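Local coordinates for AxyAgu115A (Amphibacillus xylanus NBRC 15112, PDB 6NPS), which probably acts as a family GH115 alpha-glucuronidase, a glycoside hydrolase that removes glucuronic acid side groups from glucuronoxylan, at residues I794-E799 / I944-D949; V859-F864 / K918-C923. The protein carries 3 engineered substitutions. One frame throughout, in Å; residues are numbered along the deposited sequence.

Contact 1 (I794-E799 / I944-D949)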
loop_
_atom_site.group_PDB
_atom_site.type_symbol
_atom_site.label_atom_id
_atom_site.label_comp_id
_atom_site.label_asym_id
_atom_site.label_seq_id
_atom_site.Cartn_x
_atom_site.Cartn_y
_atom_site.Cartn_z
ATOM N N ILE A 794 18.807 4.975 -23.676
ATOM C CA ILE A 794 19.852 5.986 -23.584
ATOM C C ILE A 794 19.313 7.130 -22.744
ATOM O O ILE A 794 18.148 7.508 -22.892
ATOM C CB ILE A 794 20.264 6.510 -24.973
ATOM C CG1 ILE A 794 20.879 5.396 -25.836
ATOM C CG2 ILE A 794 21.229 7.725 -24.840
ATOM C CD1 ILE A 794 21.084 5.856 -27.274
ATOM N N SER A 795 20.154 7.672 -21.862
ATOM C CA SER A 795 19.782 8.772 -20.991
ATOM C C SER A 795 20.931 9.769 -21.052
ATOM O O SER A 795 22.087 9.405 -20.789
ATOM C CB SER A 795 19.519 8.296 -19.564
ATOM O OG SER A 795 19.410 9.397 -18.671
ATOM N N ILE A 796 20.600 11.017 -21.393
ATOM C CA ILE A 796 21.552 12.055 -21.780
ATOM C C ILE A 796 21.295 13.270 -20.905
ATOM O O ILE A 796 20.184 13.800 -20.914
ATOM C CB ILE A 796 21.376 12.452 -23.256
ATOM C CG1 ILE A 796 21.646 11.265 -24.181
ATOM C CG2 ILE A 796 22.280 13.632 -23.594
ATOM C CD1 ILE A 796 21.207 11.509 -25.607
ATOM N N GLU A 797 22.297 13.722 -20.153
ATOM C CA GLU A 797 22.138 15.050 -19.572
ATOM C C GLU A 797 22.272 16.070 -20.699
ATOM O O GLU A 797 23.121 15.934 -21.588
ATOM C CB GLU A 797 23.135 15.316 -18.448
ATOM C CG GLU A 797 23.234 14.185 -17.434
ATOM C CD GLU A 797 22.302 14.298 -16.216
ATOM O OE1 GLU A 797 21.245 14.973 -16.259
ATOM O OE2 GLU A 797 22.650 13.679 -15.186
ATOM N N ALA A 798 21.371 17.055 -20.697
ATOM C CA ALA A 798 21.206 17.923 -21.852
ATOM C C ALA A 798 22.487 18.688 -22.171
ATOM O O ALA A 798 22.712 19.079 -23.321
ATOM C CB ALA A 798 20.019 18.884 -21.589
ATOM N N GLU A 799 23.327 18.925 -21.171
ATOM C CA GLU A 799 24.590 19.612 -21.402
ATOM C C GLU A 799 25.575 18.795 -22.252
ATOM O O GLU A 799 26.500 19.376 -22.831
ATOM C CB GLU A 799 25.175 19.979 -20.038
ATOM C CG GLU A 799 26.640 19.883 -19.893
ATOM C CD GLU A 799 27.108 19.963 -18.452
ATOM O OE1 GLU A 799 26.405 20.558 -17.603
ATOM O OE2 GLU A 799 28.225 19.461 -18.190
ATOM N N ILE A 944 17.363 14.039 -21.638
ATOM C CA ILE A 944 16.698 13.365 -22.747
ATOM C C ILE A 944 16.838 11.864 -22.514
ATOM O O ILE A 944 17.944 11.378 -22.254
ATOM C CB ILE A 944 17.329 13.733 -24.101
ATOM C CG1 ILE A 944 17.443 15.258 -24.252
ATOM C CG2 ILE A 944 16.568 13.079 -25.232
ATOM C CD1 ILE A 944 18.402 15.695 -25.366
ATOM N N VAL A 945 15.746 11.126 -22.677
ATOM C CA VAL A 945 15.770 9.671 -22.571
ATOM C C VAL A 945 15.211 9.089 -23.860
ATOM O O VAL A 945 14.181 9.560 -24.348
ATOM C CB VAL A 945 14.963 9.197 -21.352
ATOM C CG1 VAL A 945 14.991 7.679 -21.279
ATOM C CG2 VAL A 945 15.532 9.836 -20.077
ATOM N N ILE A 946 15.881 8.062 -24.409
ATOM C CA ILE A 946 15.477 7.426 -25.658
ATOM C C ILE A 946 15.394 5.915 -25.433
ATOM O O ILE A 946 16.326 5.313 -24.886
ATOM C CB ILE A 946 16.465 7.754 -26.806
ATOM C CG1 ILE A 946 16.639 9.284 -26.983
ATOM C CG2 ILE A 946 16.033 7.084 -28.117
ATOM C CD1 ILE A 946 17.882 9.685 -27.890
ATOM N N TYR A 947 14.304 5.299 -25.876
ATOM C CA TYR A 947 14.104 3.878 -25.626
ATOM C C TYR A 947 13.145 3.349 -26.674
ATOM O O TYR A 947 12.399 4.124 -27.274
ATOM C CB TYR A 947 13.571 3.612 -24.208
ATOM C CG TYR A 947 12.353 4.409 -23.802
ATOM C CD1 TYR A 947 12.485 5.664 -23.220
ATOM C CD2 TYR A 947 11.067 3.908 -23.994
ATOM C CE1 TYR A 947 11.371 6.399 -22.826
ATOM C CE2 TYR A 947 9.944 4.648 -23.609
ATOM C CZ TYR A 947 10.109 5.880 -23.020
ATOM O OH TYR A 947 9.017 6.622 -22.641
ATOM N N PRO A 948 13.188 2.050 -26.972
ATOM C CA PRO A 948 12.370 1.549 -28.085
ATOM C C PRO A 948 10.883 1.673 -27.769
ATOM O O PRO A 948 10.461 1.680 -26.606
ATOM C CB PRO A 948 12.816 0.082 -28.252
ATOM C CG PRO A 948 13.868 -0.191 -27.198
ATOM C CD PRO A 948 14.225 1.099 -26.518
ATOM N N ASP A 949 10.093 1.841 -28.825
ATOM C CA ASP A 949 8.644 1.930 -28.696
ATOM C C ASP A 949 8.095 0.772 -27.870
ATOM O O ASP A 949 8.363 -0.399 -28.158
ATOM C CB ASP A 949 8.006 1.920 -30.091
ATOM C CG ASP A 949 6.567 2.399 -30.079
ATOM O OD1 ASP A 949 5.879 2.257 -31.119
ATOM O OD2 ASP A 949 6.134 2.922 -29.033
#

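Contact 2 (V859-F864 / K918-C923)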
loop_
_atom_site.group_PDB
_atom_site.type_symbol
_atom_site.label_atom_id
_atom_site.label_comp_id
_atom_site.label_asym_id
_atom_site.label_seq_id
_atom_site.Cartn_x
_atom_site.Cartn_y
_atom_site.Cartn_z
ATOM N N VAL A 859 11.010 2.483 -34.370
ATOM C CA VAL A 859 10.382 3.602 -33.694
ATOM C C VAL A 859 10.877 3.643 -32.262
ATOM O O VAL A 859 10.840 2.629 -31.536
ATOM C CB VAL A 859 8.853 3.494 -33.740
ATOM C CG1 VAL A 859 8.228 4.776 -33.167
ATOM C CG2 VAL A 859 8.404 3.264 -35.188
ATOM N N TYR A 860 11.358 4.814 -31.862
ATOM C CA TYR A 860 11.831 5.058 -30.513
ATOM C C TYR A 860 10.962 6.114 -29.864
ATOM O O TYR A 860 10.387 6.980 -30.542
ATOM C CB TYR A 860 13.321 5.494 -30.514
ATOM C CG TYR A 860 14.224 4.295 -30.750
ATOM C CD1 TYR A 860 14.342 3.740 -32.016
ATOM C CD2 TYR A 860 14.915 3.683 -29.692
ATOM C CE1 TYR A 860 15.151 2.616 -32.243
ATOM C CE2 TYR A 860 15.726 2.560 -29.911
ATOM C CZ TYR A 860 15.836 2.037 -31.190
ATOM O OH TYR A 860 16.616 0.924 -31.432
ATOM N N GLU A 861 10.872 6.034 -28.542
ATOM C CA GLU A 861 10.308 7.116 -27.752
ATOM C C GLU A 861 11.426 8.073 -27.369
ATOM O O GLU A 861 12.489 7.647 -26.911
ATOM C CB GLU A 861 9.602 6.598 -26.499
ATOM C CG GLU A 861 8.337 5.811 -26.799
ATOM C CD GLU A 861 7.088 6.680 -26.946
ATOM O OE1 GLU A 861 7.214 7.891 -27.241
ATOM O OE2 GLU A 861 5.969 6.146 -26.771
ATOM N N LEU A 862 11.181 9.360 -27.579
ATOM C CA LEU A 862 12.093 10.431 -27.213
ATOM C C LEU A 862 11.388 11.244 -26.138
ATOM O O LEU A 862 10.354 11.857 -26.395
ATOM C CB LEU A 862 12.448 11.276 -28.438
ATOM C CG LEU A 862 13.238 12.562 -28.244
ATOM C CD1 LEU A 862 14.674 12.246 -27.926
ATOM C CD2 LEU A 862 13.164 13.409 -29.525
ATOM N N GLU A 863 11.931 11.216 -24.933
ATOM C CA GLU A 863 11.320 11.845 -23.784
ATOM C C GLU A 863 12.212 12.980 -23.298
ATOM O O GLU A 863 13.416 12.790 -23.100
ATOM C CB GLU A 863 11.104 10.815 -22.681
ATOM C CG GLU A 863 10.552 11.397 -21.382
ATOM C CD GLU A 863 10.235 10.323 -20.348
ATOM O OE1 GLU A 863 10.974 9.309 -20.280
ATOM O OE2 GLU A 863 9.230 10.484 -19.618
ATOM N N PHE A 864 11.628 14.151 -23.133
ATOM C CA PHE A 864 12.332 15.297 -22.587
ATOM C C PHE A 864 11.957 15.456 -21.126
ATOM O O PHE A 864 10.783 15.338 -20.757
ATOM C CB PHE A 864 11.961 16.583 -23.324
ATOM C CG PHE A 864 12.444 16.658 -24.714
ATOM C CD1 PHE A 864 13.442 15.817 -25.179
ATOM C CD2 PHE A 864 11.916 17.618 -25.579
ATOM C CE1 PHE A 864 13.882 15.903 -26.490
ATOM C CE2 PHE A 864 12.364 17.721 -26.891
ATOM C CZ PHE A 864 13.339 16.857 -27.346
ATOM N N LYS A 918 6.772 13.307 -24.323
ATOM C CA LYS A 918 7.223 12.187 -25.149
ATOM C C LYS A 918 6.739 12.350 -26.583
ATOM O O LYS A 918 5.606 12.783 -26.823
ATOM C CB LYS A 918 6.713 10.825 -24.635
ATOM C CG LYS A 918 7.353 10.370 -23.368
ATOM C CD LYS A 918 6.836 9.007 -22.939
ATOM C CE LYS A 918 7.028 8.803 -21.435
ATOM N NZ LYS A 918 6.415 7.538 -20.945
ATOM N N THR A 919 7.596 11.966 -27.525
ATOM C CA THR A 919 7.305 11.981 -28.949
ATOM C C THR A 919 7.958 10.748 -29.567
ATOM O O THR A 919 8.969 10.263 -29.067
ATOM C CB THR A 919 7.818 13.295 -29.599
ATOM O OG1 THR A 919 7.404 13.365 -30.963
ATOM C CG2 THR A 919 9.326 13.372 -29.544
ATOM N N LYS A 920 7.365 10.215 -30.630
ATOM C CA LYS A 920 7.962 9.076 -31.314
ATOM C C LYS A 920 8.849 9.553 -32.463
ATOM O O LYS A 920 8.515 10.509 -33.164
ATOM C CB LYS A 920 6.884 8.118 -31.834
ATOM C CG LYS A 920 6.087 7.418 -30.735
ATOM C CD LYS A 920 5.228 6.298 -31.323
ATOM C CE LYS A 920 3.922 6.090 -30.550
ATOM N NZ LYS A 920 4.141 5.631 -29.145
ATOM N N ILE A 921 9.995 8.890 -32.643
ATOM C CA ILE A 921 10.922 9.202 -33.727
ATOM C C ILE A 921 11.336 7.891 -34.383
ATOM O O ILE A 921 11.240 6.816 -33.792
ATOM C CB ILE A 921 12.162 9.987 -33.223
ATOM C CG1 ILE A 921 12.947 9.150 -32.196
ATOM C CG2 ILE A 921 11.732 11.358 -32.600
ATOM C CD1 ILE A 921 14.349 9.686 -31.813
ATOM N N THR A 922 11.772 7.968 -35.634
ATOM C CA THR A 922 12.306 6.792 -36.310
ATOM C C THR A 922 13.816 6.933 -36.407
ATOM O O THR A 922 14.318 7.958 -36.874
ATOM C CB THR A 922 11.667 6.601 -37.689
ATOM O OG1 THR A 922 10.237 6.721 -37.572
ATOM C CG2 THR A 922 12.027 5.211 -38.291
ATOM N N CYS A 923 14.536 5.928 -35.924
ATOM C CA CYS A 923 15.989 5.929 -35.995
ATOM C C CYS A 923 16.484 4.850 -36.940
ATOM O O CYS A 923 15.839 3.808 -37.125
ATOM C CB CYS A 923 16.638 5.718 -34.620
ATOM S SG CYS A 923 16.004 6.758 -33.314
#

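Contact 1 (I794-E799 / I944-D949)
Ile794 to Ile796 run antiparallel to Ile944 to Ile946, the strand axes 4.7 Å apart at their closest and 169° between their directions, and four backbone hydrogen bonds close the ladder, reciprocal N-H...O bonds in the pairs Ile794-Ile946 and Ile796-Ile944. Between them Ser795 faces Val945 in a non-hydrogen-bonded pair, where Val945 CA lies 3.2 Å from Ile794 O in a CA-H...O contact.

Four isoleucines share one face. Ile794 and Ile946 stand with CB 4.4 Å from CB, Ile796 and Ile944 with CB 4.3 Å from CB, and diagonally the CD1 tips of Ile796 and Ile946 come within 4.4 Å. Branching at CB suits the extended backbone, and this face packs against Tyr850 and Phe852 of strand 847-854.

On the other face, with chi1 at 179°, Val945 turns CG1 away from its own N and beside its carbonyl carbon, 3.5 Å from Ile794 O. Ser795 OG only touches Val945 CG2, at 4.1 Å. The chemistry is that of a buried hydrophobic face: the ladder satisfies the amides and carbonyls of the isoleucine pairs, Val945 bonds to strand 858-866, and Ser795 bonds to the C-terminal tail, its backbone to Thr963 and its hydroxyl to Pro960 O.

Contact 2 (V859-F864 / K918-C923)
Two antiparallel strands of the GH115 C-terminal domain, 858-866 and 915-923, pair here with a marked twist, 138° between their directions. Side chains alternate along the extended strands, which gives the pair one apolar and one largely charged face. Tyr860 and Ile921 form one hydrogen-bonded pair through Tyr860 N to Ile921 O at 2.8 Å and the return bond from Ile921 N; Leu862 and Thr919 form the next, where Leu862 N to Thr919 O is also 2.8 Å.

On the apolar face Leu862 and Thr919 run alongside each other in the same direction, CD2 of Leu862 3.8 Å from CG2 of Thr919. Thr919 turns OG1 anti to its backbone N (chi1 -174°), leaving the methyl to meet the leucine. The same Leu862 CD2 touches Ile921 CG2 at 4.0 Å. Cys923 SG approaches the Tyr860 ring obliquely, 3.7 Å from CD1, a sulfur-aromatic contact; the tyrosine hydroxyl is hydrogen-bonded to Glu856 O.

On the charged face Lys918 and Lys920 are exposed, so their methylenes can pack on neighbours without burying the ammonium ends. Glu861, bent at chi2 (-86°), brings OE2 to 3.0 Å from Lys920 NZ in a salt bridge, the ammonium nitrogen meeting OE2 from above the carboxylate plane. Lys920 bends back to reach it, and its CD rests on Val859 CG1. Glu863 and Lys918 instead run alongside each other, methylenes in contact, with Lys918 CE 3.3 Å from Glu863 OE2; their charged ends stay beyond salt-bridge range.

Strand 940-948 borders 858-866 along its other edge, linked by backbone bonds of Glu861 with Tyr947 and Glu863 with Val945. Over the apolar face lie Ile882 of strand 879-884, against Leu862 and Ile921, and Leu930 of strand 926-934, against Leu862, while Cys923 reaches Phe852 and Thr854 of strand 847-854.

How the contacts relate
Strands 940-948 and 858-866 are neighbours, so the two contacts continue one another across four strands in the order 794-797, 940-948, 858-866, 915-923. Across the seam between them Tyr947 OH packs 3.2 Å from Lys918 CE. Contact 2 is also nested within the chain loop that contact 1 closes. The apolar faces merge where Ile944 CG2 meets Leu862 CD1. The touching residues of contact 1 are all buried and their side chains meet without charge; contact 2 is partly exposed and adds a salt bridge on its outer face. Lys920 even forms a weak, long ion pair with Asp949, at the end of 944-949.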